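Local structure of methyltransferase FkbM (Methylobacillus flagellatus KT, 2PY6) at residues G64-N69 with L141-A146; E73-V78 with R148-Q153; L215-G220 with P336-M341; E228-C233 with A242-V247. The protein probably transfers methyl groups to a substrate that is not established. All blocks are in the same frame, centred on the assembly; numbering follows the deposited sequence.

Contact 1 of 4, residues G64-N69 with L141-A146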
loop_
_atom_site.group_PDB
_atom_site.type_symbol
_atom_site.label_atom_id
_atom_site.label_comp_id
_atom_site.label_asym_id
_atom_site.label_seq_id
_atom_site.Cartn_x
_atom_site.Cartn_y
_atom_site.Cartn_z
ATOM N N GLY A 64 -11.942 -7.814 19.447
ATOM C CA GLY A 64 -11.417 -7.557 20.810
ATOM C C GLY A 64 -11.942 -6.288 21.468
ATOM O O GLY A 64 -11.913 -6.153 22.715
ATOM N N ALA A 65 -12.401 -5.357 20.617
ATOM C CA ALA A 65 -12.980 -4.090 21.043
ATOM C C ALA A 65 -14.320 -4.350 21.697
ATOM O O ALA A 65 -14.708 -3.598 22.587
ATOM C CB ALA A 65 -13.149 -3.129 19.853
ATOM N N HIS A 66 -15.007 -5.413 21.259
ATOM C CA HIS A 66 -16.292 -5.782 21.843
ATOM C C HIS A 66 -16.150 -6.318 23.273
ATOM O O HIS A 66 -17.069 -6.140 24.076
ATOM C CB HIS A 66 -17.051 -6.785 20.978
ATOM C CG HIS A 66 -17.474 -6.251 19.644
ATOM N ND1 HIS A 66 -18.398 -5.234 19.508
ATOM C CD2 HIS A 66 -17.152 -6.638 18.386
ATOM C CE1 HIS A 66 -18.603 -4.998 18.224
ATOM N NE2 HIS A 66 -17.860 -5.838 17.521
ATOM N N LEU A 67 -15.031 -6.979 23.591
ATOM C CA LEU A 67 -14.780 -7.456 24.962
ATOM C C LEU A 67 -14.353 -6.308 25.891
ATOM O O LEU A 67 -14.740 -6.272 27.071
ATOM C CB LEU A 67 -13.706 -8.560 25.001
ATOM C CG LEU A 67 -13.194 -8.936 26.419
ATOM C CD1 LEU A 67 -14.335 -9.487 27.307
ATOM C CD2 LEU A 67 -12.021 -9.893 26.408
HETATM N N MSE A 68 -13.521 -5.401 25.370
HETATM C CA MSE A 68 -13.024 -4.239 26.139
HETATM C C MSE A 68 -14.101 -3.149 26.413
HETATM O O MSE A 68 -14.102 -2.539 27.492
HETATM C CB MSE A 68 -11.765 -3.643 25.472
HETATM C CG MSE A 68 -10.623 -4.676 25.305
HETATM SE SE MSE A 68 -10.162 -5.717 26.933
HETATM C CE MSE A 68 -9.540 -4.280 28.062
ATOM N N ASN A 69 -15.020 -2.936 25.461
ATOM C CA ASN A 69 -16.127 -1.975 25.636
ATOM C C ASN A 69 -17.320 -2.541 26.416
ATOM O O ASN A 69 -18.292 -1.820 26.660
ATOM C CB ASN A 69 -16.618 -1.459 24.269
ATOM C CG ASN A 69 -15.579 -0.617 23.544
ATOM O OD1 ASN A 69 -14.744 0.039 24.168
ATOM N ND2 ASN A 69 -15.649 -0.611 22.219
ATOM N N LEU A 141 -9.900 -19.484 22.908
ATOM C CA LEU A 141 -11.301 -19.280 22.551
ATOM C C LEU A 141 -11.444 -18.272 21.450
ATOM O O LEU A 141 -10.671 -17.347 21.375
ATOM C CB LEU A 141 -12.055 -18.592 23.695
ATOM C CG LEU A 141 -12.210 -19.217 25.043
ATOM C CD1 LEU A 141 -12.582 -18.146 26.042
ATOM C CD2 LEU A 141 -13.243 -20.317 24.987
ATOM N N ASN A 142 -12.476 -18.431 20.641
ATOM C CA ASN A 142 -12.856 -17.404 19.667
ATOM C C ASN A 142 -13.864 -16.465 20.399
ATOM O O ASN A 142 -14.261 -16.740 21.571
ATOM C CB ASN A 142 -13.412 -18.002 18.380
ATOM C CG ASN A 142 -14.731 -18.703 18.561
ATOM O OD1 ASN A 142 -15.550 -18.336 19.397
ATOM N ND2 ASN A 142 -14.956 -19.703 17.740
ATOM N N PHE A 143 -14.267 -15.386 19.744
ATOM C CA PHE A 143 -15.127 -14.405 20.382
ATOM C C PHE A 143 -16.492 -14.943 20.867
ATOM O O PHE A 143 -16.906 -14.650 21.989
ATOM C CB PHE A 143 -15.309 -13.183 19.504
ATOM C CG PHE A 143 -16.042 -12.088 20.185
ATOM C CD1 PHE A 143 -15.371 -11.208 21.020
ATOM C CD2 PHE A 143 -17.412 -11.958 20.029
ATOM C CE1 PHE A 143 -16.055 -10.217 21.665
ATOM C CE2 PHE A 143 -18.093 -10.968 20.678
ATOM C CZ PHE A 143 -17.418 -10.098 21.502
ATOM N N GLU A 144 -17.151 -15.763 20.064
ATOM C CA GLU A 144 -18.464 -16.289 20.456
ATOM C C GLU A 144 -18.320 -17.178 21.667
ATOM O O GLU A 144 -19.180 -17.146 22.554
ATOM C CB GLU A 144 -19.135 -17.072 19.332
ATOM C CG GLU A 144 -19.804 -16.231 18.285
ATOM C CD GLU A 144 -18.861 -15.425 17.405
ATOM O OE1 GLU A 144 -17.707 -15.868 17.206
ATOM O OE2 GLU A 144 -19.307 -14.360 16.901
ATOM N N GLN A 145 -17.234 -17.973 21.687
ATOM C CA GLN A 145 -16.890 -18.823 22.836
ATOM C C GLN A 145 -16.581 -17.985 24.068
ATOM O O GLN A 145 -16.995 -18.338 25.174
ATOM C CB GLN A 145 -15.717 -19.745 22.519
ATOM C CG GLN A 145 -16.032 -20.816 21.426
ATOM C CD GLN A 145 -14.810 -21.646 21.039
ATOM O OE1 GLN A 145 -13.699 -21.127 20.937
ATOM N NE2 GLN A 145 -15.015 -22.928 20.809
ATOM N N ALA A 146 -15.856 -16.879 23.884
ATOM C CA ALA A 146 -15.589 -15.965 24.993
ATOM C C ALA A 146 -16.907 -15.446 25.603
ATOM O O ALA A 146 -17.076 -15.458 26.826
ATOM C CB ALA A 146 -14.759 -14.773 24.528
#
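F143, the first residue of helix 143-149, drives its ring against the short helix 64-68, where it meets the side chain of H66 and the backbone of L67. The tight part of the contact is confined to one corner of the ring: F143 CZ lies 3.4 Å from H66 CB, and F143 CE1 sits beside the same methylene. At its edge, near the ring plane, F143 CE1 faces the L67 backbone N at 3.9 Å. With CG anti to its own backbone N (chi1 -173°), the F143 ring is carried away from its helix and out to the neighbouring one. L67 adds a longer apolar approach, its CB 4.4 Å from F143 CE1, while the rest of its side chain packs on L55, I57 and L117 of the sheet.

The loose side is that of the H66 imidazole, which is partly exposed. Its ring is oblique to that of F143, the planes at 58° and the centroids 5.8 Å apart. F63 meets both rings edge-to-face.

Just behind F143, N142 and Q145 form a capping box: Q145 N donates to N142 OD1 over 2.9 Å, nearly along the C=O axis, and N142 N returns a bond to Q145 OE1 at 3.0 Å, in the carbonyl plane on a lone pair. The capping bonds lie within the 141-146 turn, fixing where the helix starts, whereas the joint between the two helices is made by apolar and ring contacts, with L67 N at the ring edge, and depends on shape rather than on polar pairing.

Contact 2 of 4, residues E73-V78 with R148-Q153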
loop_
_atom_site.group_PDB
_atom_site.type_symbol
_atom_site.label_atom_id
_atom_site.label_comp_id
_atom_site.label_asym_id
_atom_site.label_seq_id
_atom_site.Cartn_x
_atom_site.Cartn_y
_atom_site.Cartn_z
ATOM N N GLU A 73 -18.214 -4.455 35.007
ATOM C CA GLU A 73 -16.898 -5.044 35.304
ATOM C C GLU A 73 -16.635 -6.314 34.491
ATOM O O GLU A 73 -17.546 -7.150 34.328
ATOM C CB GLU A 73 -16.767 -5.351 36.802
ATOM N N ARG A 74 -15.418 -6.446 33.953
ATOM C CA ARG A 74 -15.056 -7.636 33.178
ATOM C C ARG A 74 -15.072 -8.877 34.064
ATOM O O ARG A 74 -14.925 -8.774 35.288
ATOM C CB ARG A 74 -13.674 -7.517 32.532
ATOM C CG ARG A 74 -13.590 -6.458 31.488
ATOM C CD ARG A 74 -12.243 -6.438 30.811
ATOM N NE ARG A 74 -12.065 -5.137 30.179
ATOM C CZ ARG A 74 -11.637 -4.043 30.801
ATOM N NH1 ARG A 74 -11.304 -4.067 32.089
ATOM N NH2 ARG A 74 -11.528 -2.906 30.131
ATOM N N PRO A 75 -15.242 -10.056 33.450
ATOM C CA PRO A 75 -15.277 -11.301 34.213
ATOM C C PRO A 75 -13.919 -12.045 34.158
ATOM O O PRO A 75 -13.872 -13.269 34.316
ATOM C CB PRO A 75 -16.386 -12.075 33.497
ATOM C CG PRO A 75 -16.194 -11.636 32.030
ATOM C CD PRO A 75 -15.443 -10.330 32.012
ATOM N N CYS A 76 -12.837 -11.307 33.913
ATOM C CA CYS A 76 -11.491 -11.848 33.877
ATOM C C CYS A 76 -10.533 -10.670 33.835
ATOM O O CYS A 76 -10.923 -9.552 33.523
ATOM C CB CYS A 76 -11.270 -12.754 32.658
ATOM S SG CYS A 76 -11.641 -11.961 31.108
ATOM N N GLU A 77 -9.276 -10.937 34.152
ATOM C CA GLU A 77 -8.261 -9.933 34.153
ATOM C C GLU A 77 -7.534 -9.982 32.809
ATOM O O GLU A 77 -6.714 -10.860 32.574
ATOM C CB GLU A 77 -7.299 -10.197 35.304
ATOM C CG GLU A 77 -6.244 -9.104 35.510
ATOM C CD GLU A 77 -5.120 -9.560 36.440
ATOM O OE1 GLU A 77 -5.199 -10.710 36.943
ATOM O OE2 GLU A 77 -4.162 -8.771 36.666
ATOM N N VAL A 78 -7.847 -9.033 31.932
ATOM C CA VAL A 78 -7.210 -8.938 30.617
ATOM C C VAL A 78 -5.832 -8.259 30.811
ATOM O O VAL A 78 -5.752 -7.102 31.245
ATOM C CB VAL A 78 -8.060 -8.161 29.619
ATOM C CG1 VAL A 78 -7.476 -8.316 28.199
ATOM C CG2 VAL A 78 -9.519 -8.660 29.641
ATOM N N ARG A 148 -19.878 -16.718 25.631
ATOM C CA ARG A 148 -20.560 -17.767 26.345
ATOM C C ARG A 148 -19.834 -18.220 27.598
ATOM O O ARG A 148 -20.464 -18.437 28.624
ATOM C CB ARG A 148 -20.792 -18.966 25.413
ATOM C CG ARG A 148 -21.536 -20.159 26.087
ATOM C CD ARG A 148 -21.842 -21.235 25.044
ATOM N NE ARG A 148 -22.869 -20.793 24.114
ATOM C CZ ARG A 148 -23.252 -21.489 23.050
ATOM N NH1 ARG A 148 -22.723 -22.674 22.811
ATOM N NH2 ARG A 148 -24.209 -21.023 22.253
ATOM N N ALA A 149 -18.509 -18.354 27.522
ATOM C CA ALA A 149 -17.716 -18.887 28.637
ATOM C C ALA A 149 -17.632 -17.968 29.836
ATOM O O ALA A 149 -17.500 -18.431 30.950
ATOM C CB ALA A 149 -16.305 -19.266 28.169
ATOM N N PHE A 150 -17.688 -16.665 29.584
ATOM C CA PHE A 150 -17.618 -15.646 30.620
ATOM C C PHE A 150 -18.960 -15.038 30.980
ATOM O O PHE A 150 -18.989 -14.112 31.751
ATOM C CB PHE A 150 -16.615 -14.556 30.190
ATOM C CG PHE A 150 -15.183 -15.033 30.205
ATOM C CD1 PHE A 150 -14.583 -15.372 31.402
ATOM C CD2 PHE A 150 -14.462 -15.184 29.028
ATOM C CE1 PHE A 150 -13.285 -15.827 31.443
ATOM C CE2 PHE A 150 -13.169 -15.663 29.056
ATOM C CZ PHE A 150 -12.581 -15.981 30.263
ATOM N N GLY A 151 -20.052 -15.581 30.440
ATOM C CA GLY A 151 -21.411 -15.134 30.722
ATOM C C GLY A 151 -21.659 -13.677 30.372
ATOM O O GLY A 151 -22.190 -12.920 31.192
ATOM N N LEU A 152 -21.259 -13.267 29.170
ATOM C CA LEU A 152 -21.396 -11.866 28.747
ATOM C C LEU A 152 -22.641 -11.599 27.901
ATOM O O LEU A 152 -22.776 -10.533 27.315
ATOM C CB LEU A 152 -20.139 -11.438 27.991
ATOM C CG LEU A 152 -18.827 -11.442 28.786
ATOM C CD1 LEU A 152 -17.647 -11.194 27.860
ATOM C CD2 LEU A 152 -18.880 -10.422 29.906
ATOM N N GLN A 153 -23.555 -12.557 27.835
ATOM C CA GLN A 153 -24.794 -12.376 27.094
ATOM C C GLN A 153 -25.532 -11.142 27.641
ATOM O O GLN A 153 -25.674 -10.990 28.870
ATOM C CB GLN A 153 -25.671 -13.606 27.218
ATOM C CG GLN A 153 -25.111 -14.883 26.608
ATOM C CD GLN A 153 -24.288 -15.763 27.536
ATOM O OE1 GLN A 153 -23.894 -15.352 28.621
ATOM N NE2 GLN A 153 -24.055 -17.006 27.114
#
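P75 and F150 meet where two connections of a mostly parallel α/β sheet, probably Rossmann-like, come together: the loop leading into strand 77-82 and the turn that follows helix 143-149. F150 is the first residue to leave helical geometry, and its side chain can be followed outward atom by atom. Its CB is pressed against P75 CG at 3.5 Å, the two side chains crossing at about a right angle. CG remains near the same proline carbon, at 4.0 Å. One atom further, CD1 comes beside the carbonyl oxygen of P75, and CE1 reaches C76 CB at 3.9 Å. The far edge of the ring passes to L141, with CE2 touching its CD1, and I46 of helix 40-49 packs on the side chain as well. F150 CG lies anti to the carbonyl carbon (chi1 -70°), which turns the ring toward C76.

A second apolar prong comes from L152, whose CD2 meets P75 CG at 3.6 Å. The proline ring is therefore touched at one carbon by both F150 and L152. An alanine at F150 would keep the CB contact to P75 but would probably leave a gap where the ring met L141 and the C76 sulfur without its aromatic partner. That thiol occupies the position between backbone N and carbonyl carbon (chi1 55°), and its SG stands over one face of the F150 ring, 4.3 Å from the centroid and 14° off the ring normal.

Contact 3 of 4, residues L215-G220 with P336-M341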
loop_
_atom_site.group_PDB
_atom_site.type_symbol
_atom_site.label_atom_id
_atom_site.label_comp_id
_atom_site.label_asym_id
_atom_site.label_seq_id
_atom_site.Cartn_x
_atom_site.Cartn_y
_atom_site.Cartn_z
ATOM N N LEU A 215 -24.471 -11.551 -3.176
ATOM C CA LEU A 215 -25.625 -11.200 -2.364
ATOM C C LEU A 215 -26.686 -10.525 -3.227
ATOM O O LEU A 215 -26.352 -9.641 -3.970
ATOM C CB LEU A 215 -25.174 -10.255 -1.231
ATOM C CG LEU A 215 -26.144 -9.763 -0.153
ATOM C CD1 LEU A 215 -26.735 -10.860 0.719
ATOM C CD2 LEU A 215 -25.360 -8.797 0.697
ATOM N N TYR A 216 -27.924 -11.005 -3.119
ATOM C CA TYR A 216 -29.159 -10.511 -3.755
ATOM C C TYR A 216 -29.343 -10.825 -5.215
ATOM O O TYR A 216 -30.429 -11.220 -5.601
ATOM C CB TYR A 216 -29.367 -8.982 -3.600
ATOM C CG TYR A 216 -29.138 -8.432 -2.217
ATOM C CD1 TYR A 216 -29.816 -8.946 -1.106
ATOM C CD2 TYR A 216 -28.299 -7.350 -2.022
ATOM C CE1 TYR A 216 -29.617 -8.405 0.169
ATOM C CE2 TYR A 216 -28.075 -6.830 -0.743
ATOM C CZ TYR A 216 -28.729 -7.348 0.338
ATOM O OH TYR A 216 -28.477 -6.811 1.598
ATOM N N PHE A 217 -28.287 -10.595 -6.016
ATOM C CA PHE A 217 -28.352 -10.644 -7.469
ATOM C C PHE A 217 -27.832 -11.916 -8.112
ATOM O O PHE A 217 -28.215 -12.199 -9.247
ATOM C CB PHE A 217 -27.633 -9.415 -8.032
ATOM C CG PHE A 217 -28.244 -8.109 -7.568
ATOM C CD1 PHE A 217 -29.488 -7.700 -8.051
ATOM C CD2 PHE A 217 -27.617 -7.333 -6.610
ATOM C CE1 PHE A 217 -30.100 -6.524 -7.596
ATOM C CE2 PHE A 217 -28.208 -6.155 -6.146
ATOM C CZ PHE A 217 -29.456 -5.748 -6.652
ATOM N N ARG A 218 -26.979 -12.668 -7.380
ATOM C CA ARG A 218 -26.379 -13.917 -7.855
ATOM C C ARG A 218 -26.594 -15.048 -6.897
ATOM O O ARG A 218 -25.725 -15.890 -6.805
ATOM C CB ARG A 218 -24.868 -13.706 -8.196
ATOM C CG ARG A 218 -24.807 -12.514 -9.107
ATOM C CD ARG A 218 -23.620 -12.107 -9.874
ATOM N NE ARG A 218 -22.698 -11.373 -9.089
ATOM C CZ ARG A 218 -21.735 -10.584 -9.548
ATOM N NH1 ARG A 218 -21.506 -10.356 -10.832
ATOM N NH2 ARG A 218 -20.980 -9.985 -8.661
ATOM N N SER A 219 -27.790 -15.139 -6.282
ATOM C CA SER A 219 -28.078 -16.175 -5.274
ATOM C C SER A 219 -28.283 -17.599 -5.785
ATOM O O SER A 219 -28.269 -18.549 -4.995
ATOM C CB SER A 219 -29.340 -15.815 -4.483
ATOM O OG SER A 219 -30.527 -15.960 -5.253
ATOM N N GLY A 220 -28.497 -17.745 -7.094
ATOM C CA GLY A 220 -28.855 -19.016 -7.673
ATOM C C GLY A 220 -30.365 -19.288 -7.601
ATOM O O GLY A 220 -30.808 -20.369 -7.955
ATOM N N PRO A 336 -43.692 -2.681 -7.534
ATOM C CA PRO A 336 -42.336 -3.180 -7.696
ATOM C C PRO A 336 -42.307 -4.640 -8.137
ATOM O O PRO A 336 -43.290 -5.376 -7.999
ATOM C CB PRO A 336 -41.720 -3.021 -6.295
ATOM C CG PRO A 336 -42.843 -3.172 -5.366
ATOM C CD PRO A 336 -44.113 -2.714 -6.117
ATOM N N THR A 337 -41.181 -5.011 -8.713
ATOM C CA THR A 337 -40.892 -6.368 -9.134
ATOM C C THR A 337 -39.866 -7.015 -8.189
ATOM O O THR A 337 -39.722 -8.224 -8.204
ATOM C CB THR A 337 -40.307 -6.368 -10.581
ATOM O OG1 THR A 337 -39.072 -5.638 -10.617
ATOM C CG2 THR A 337 -41.297 -5.734 -11.587
ATOM N N PHE A 338 -39.189 -6.208 -7.361
ATOM C CA PHE A 338 -38.149 -6.682 -6.466
ATOM C C PHE A 338 -37.987 -5.757 -5.275
ATOM O O PHE A 338 -37.925 -4.532 -5.435
ATOM C CB PHE A 338 -36.824 -6.763 -7.255
ATOM C CG PHE A 338 -35.647 -7.258 -6.465
ATOM C CD1 PHE A 338 -35.723 -8.441 -5.723
ATOM C CD2 PHE A 338 -34.428 -6.615 -6.550
ATOM C CE1 PHE A 338 -34.657 -8.914 -5.020
ATOM C CE2 PHE A 338 -33.332 -7.086 -5.838
ATOM C CZ PHE A 338 -33.441 -8.241 -5.072
ATOM N N ILE A 339 -37.974 -6.342 -4.077
ATOM C CA ILE A 339 -37.660 -5.604 -2.854
ATOM C C ILE A 339 -36.423 -6.243 -2.167
ATOM O O ILE A 339 -36.431 -7.420 -1.754
ATOM C CB ILE A 339 -38.855 -5.469 -1.860
ATOM C CG1 ILE A 339 -40.049 -4.786 -2.532
ATOM C CG2 ILE A 339 -38.438 -4.633 -0.596
ATOM C CD1 ILE A 339 -41.343 -4.936 -1.796
ATOM N N LYS A 340 -35.350 -5.460 -2.131
ATOM C CA LYS A 340 -34.131 -5.797 -1.422
ATOM C C LYS A 340 -34.255 -5.054 -0.103
ATOM O O LYS A 340 -34.668 -3.873 -0.103
ATOM C CB LYS A 340 -32.899 -5.332 -2.198
ATOM C CG LYS A 340 -31.554 -5.345 -1.349
ATOM C CD LYS A 340 -31.356 -3.994 -0.647
ATOM C CE LYS A 340 -30.150 -3.882 0.113
ATOM N NZ LYS A 340 -29.796 -2.467 0.175
HETATM N N MSE A 341 -33.921 -5.716 1.004
HETATM C CA MSE A 341 -34.037 -5.115 2.324
HETATM C C MSE A 341 -32.877 -5.503 3.231
HETATM O O MSE A 341 -32.635 -6.702 3.490
HETATM C CB MSE A 341 -35.342 -5.521 2.992
HETATM C CG MSE A 341 -35.651 -4.732 4.265
HETATM SE SE MSE A 341 -37.276 -5.189 5.141
HETATM C CE MSE A 341 -38.431 -4.404 3.997
#
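Y216 lays the face of its ring on the aliphatic part of K340, a CH-pi contact in which K340 CG stands 3.7 Å from the ring centroid and only 4° off the normal. Conformation on both sides makes this possible. The tyrosine CG is anti to the carbonyl carbon and beside the backbone N (chi1 -46°), which turns the ring to the lysine. The lysine CG is anti to its backbone N and the chain then bends at chi2 (-90°), bringing CE back along the ring to lie 3.7 Å from Y216 OH. The opposite face of the tyrosine is taken by L215 CG, over the centre of the ring, which is thus sandwiched between two aliphatic groups. Without the aromatic ring, as with a serine at Y216, the methylenes of K340 would probably lose the surface that steadies them, and the ammonium group would be freer to wander from D232.

That ammonium, K340 NZ, makes a salt bridge to D232 and a hydrogen bond to the G234 carbonyl oxygen. F217 and F338 form a second centre of packing: F217 CE1 meets F338 CE2 at 3.7 Å, and F224 comes edge-to-face to F338.

R218 forms salt bridges with D123 and E203 of the second subunit. Loop 215-220 thus packs on strand 338-341 in a sheet of strand order 3-2-1-4-5-7-6 with strand 404-408 antiparallel, consistent with a class I methyltransferase fold.

Contact 4 of 4, residues E228-C233 with A242-V247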
loop_
_atom_site.group_PDB
_atom_site.type_symbol
_atom_site.label_atom_id
_atom_site.label_comp_id
_atom_site.label_asym_id
_atom_site.label_seq_id
_atom_site.Cartn_x
_atom_site.Cartn_y
_atom_site.Cartn_z
ATOM N N GLU A 228 -36.947 -4.430 -14.487
ATOM C CA GLU A 228 -37.154 -4.520 -13.054
ATOM C C GLU A 228 -37.460 -3.147 -12.459
ATOM O O GLU A 228 -36.995 -2.141 -12.962
ATOM C CB GLU A 228 -35.927 -5.130 -12.386
ATOM C CG GLU A 228 -35.670 -6.603 -12.805
ATOM C CD GLU A 228 -36.503 -7.612 -12.043
ATOM O OE1 GLU A 228 -36.982 -7.299 -10.934
ATOM O OE2 GLU A 228 -36.638 -8.762 -12.517
ATOM N N LYS A 229 -38.254 -3.167 -11.390
ATOM C CA LYS A 229 -38.607 -2.010 -10.581
ATOM C C LYS A 229 -38.228 -2.422 -9.169
ATOM O O LYS A 229 -38.923 -3.225 -8.516
ATOM C CB LYS A 229 -40.092 -1.624 -10.732
ATOM C CG LYS A 229 -40.489 -1.183 -12.183
ATOM C CD LYS A 229 -42.024 -1.137 -12.376
ATOM C CE LYS A 229 -42.426 -0.572 -13.761
ATOM N NZ LYS A 229 -43.911 -0.642 -14.107
HETATM N N MSE A 230 -37.073 -1.916 -8.741
HETATM C CA MSE A 230 -36.477 -2.273 -7.450
HETATM C C MSE A 230 -36.608 -1.253 -6.315
HETATM O O MSE A 230 -36.272 -0.067 -6.491
HETATM C CB MSE A 230 -34.954 -2.530 -7.655
HETATM C CG MSE A 230 -34.286 -2.945 -6.422
HETATM SE SE MSE A 230 -32.444 -3.464 -6.463
HETATM C CE MSE A 230 -31.618 -1.990 -7.043
ATOM N N VAL A 231 -37.099 -1.732 -5.165
ATOM C CA VAL A 231 -37.086 -0.954 -3.936
ATOM C C VAL A 231 -35.783 -1.402 -3.252
ATOM O O VAL A 231 -35.595 -2.578 -2.872
ATOM C CB VAL A 231 -38.325 -1.200 -3.035
ATOM C CG1 VAL A 231 -38.245 -0.399 -1.736
ATOM C CG2 VAL A 231 -39.607 -0.866 -3.792
ATOM N N ASP A 232 -34.855 -0.458 -3.166
ATOM C CA ASP A 232 -33.554 -0.678 -2.527
ATOM C C ASP A 232 -33.677 -0.079 -1.120
ATOM O O ASP A 232 -33.378 1.094 -0.869
ATOM C CB ASP A 232 -32.479 -0.029 -3.377
ATOM C CG ASP A 232 -31.104 -0.159 -2.802
ATOM O OD1 ASP A 232 -30.942 -0.724 -1.701
ATOM O OD2 ASP A 232 -30.181 0.348 -3.467
ATOM N N CYS A 233 -34.121 -0.925 -0.196
ATOM C CA CYS A 233 -34.406 -0.519 1.160
ATOM C C CYS A 233 -33.149 -0.736 2.004
ATOM O O CYS A 233 -32.714 -1.879 2.208
ATOM C CB CYS A 233 -35.642 -1.304 1.643
ATOM S SG CYS A 233 -36.300 -0.772 3.175
ATOM N N ALA A 242 -25.518 -0.717 -8.022
ATOM C CA ALA A 242 -24.437 -1.190 -8.879
ATOM C C ALA A 242 -24.632 -2.631 -9.276
ATOM O O ALA A 242 -24.357 -2.990 -10.417
ATOM C CB ALA A 242 -23.083 -1.011 -8.193
ATOM N N GLY A 243 -25.135 -3.463 -8.353
ATOM C CA GLY A 243 -25.355 -4.884 -8.652
ATOM C C GLY A 243 -26.521 -5.097 -9.600
ATOM O O GLY A 243 -26.450 -5.944 -10.486
ATOM N N LEU A 244 -27.606 -4.342 -9.426
ATOM C CA LEU A 244 -28.730 -4.464 -10.369
ATOM C C LEU A 244 -28.245 -4.040 -11.769
ATOM O O LEU A 244 -28.501 -4.718 -12.768
ATOM C CB LEU A 244 -29.954 -3.650 -9.943
ATOM C CG LEU A 244 -31.171 -3.701 -10.902
ATOM C CD1 LEU A 244 -31.854 -5.051 -10.930
ATOM C CD2 LEU A 244 -32.247 -2.677 -10.558
ATOM N N ILE A 245 -27.537 -2.921 -11.836
ATOM C CA ILE A 245 -26.992 -2.450 -13.119
ATOM C C ILE A 245 -26.167 -3.557 -13.785
ATOM O O ILE A 245 -26.345 -3.846 -14.974
ATOM C CB ILE A 245 -26.129 -1.173 -12.948
ATOM C CG1 ILE A 245 -27.006 0.012 -12.553
ATOM C CG2 ILE A 245 -25.385 -0.847 -14.263
ATOM C CD1 ILE A 245 -26.235 1.212 -11.994
ATOM N N GLY A 246 -25.273 -4.179 -13.014
ATOM C CA GLY A 246 -24.392 -5.218 -13.551
ATOM C C GLY A 246 -25.125 -6.427 -14.104
ATOM O O GLY A 246 -24.912 -6.809 -15.263
ATOM N N VAL A 247 -26.025 -7.017 -13.308
ATOM C CA VAL A 247 -26.694 -8.259 -13.748
ATOM C C VAL A 247 -27.713 -8.046 -14.837
ATOM O O VAL A 247 -27.999 -8.970 -15.564
ATOM C CB VAL A 247 -27.322 -9.089 -12.600
ATOM C CG1 VAL A 247 -26.248 -9.437 -11.605
ATOM C CG2 VAL A 247 -28.514 -8.358 -11.945
#
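M230, a selenomethionine, and L244 interlock strand 229-233 with helix 239-248, the first two elements of a beta-alpha-beta unit completed by strand 254-258. This is the opening unit of a Rossmann-like sheet, and the contact is a plain strand-to-helix packing joint.

Polar interactions lead away from the helix. The carboxylate of E228 bonds to T337 through OE1, and through OE2 it forms a salt bridge with K364 and accepts from S225 N. These partners probably stabilise the buried carboxylate and leave only the aliphatic base of E228 to the helix.

Apolar contacts carry the joint itself. L244 points its side chain at the strand and is met tip to tip by M230. Beside this pair, L244 CD1 approaches E228 CB at 4.3 Å, a looser touch. F217 and V255 also pack on L244, and F338 on M230, so the pair belongs to a wider hydrophobic layer between helix and sheet. The M230 chain is extended to SE, and the bend at chi3 (61°) brings the terminal methyl CE into the angle of the leucine, 3.6 Å from L244 CD2 and 3.7 Å from L244 CB.

In the fold
From the N terminus, the first segment met is helix 64-68, joined by contact 1 to the turn at 141-146. Before that loop closes, segment 73-78 has opened contact 2, which ends at 148-153; the two therefore cross along the chain. They share helix 143-149, touch each other through L67 and L152, and both reach the first sheet. The chain then moves to the other side of its centre, about 33 Å from contact 1 to contact 3, centre to centre. Contact 3 opens at 215-220, and the short loop of contact 4 runs its whole course before 336-341 closes contact 3. Neighbouring strands 229-233 and 338-341 link this pair within the second sheet.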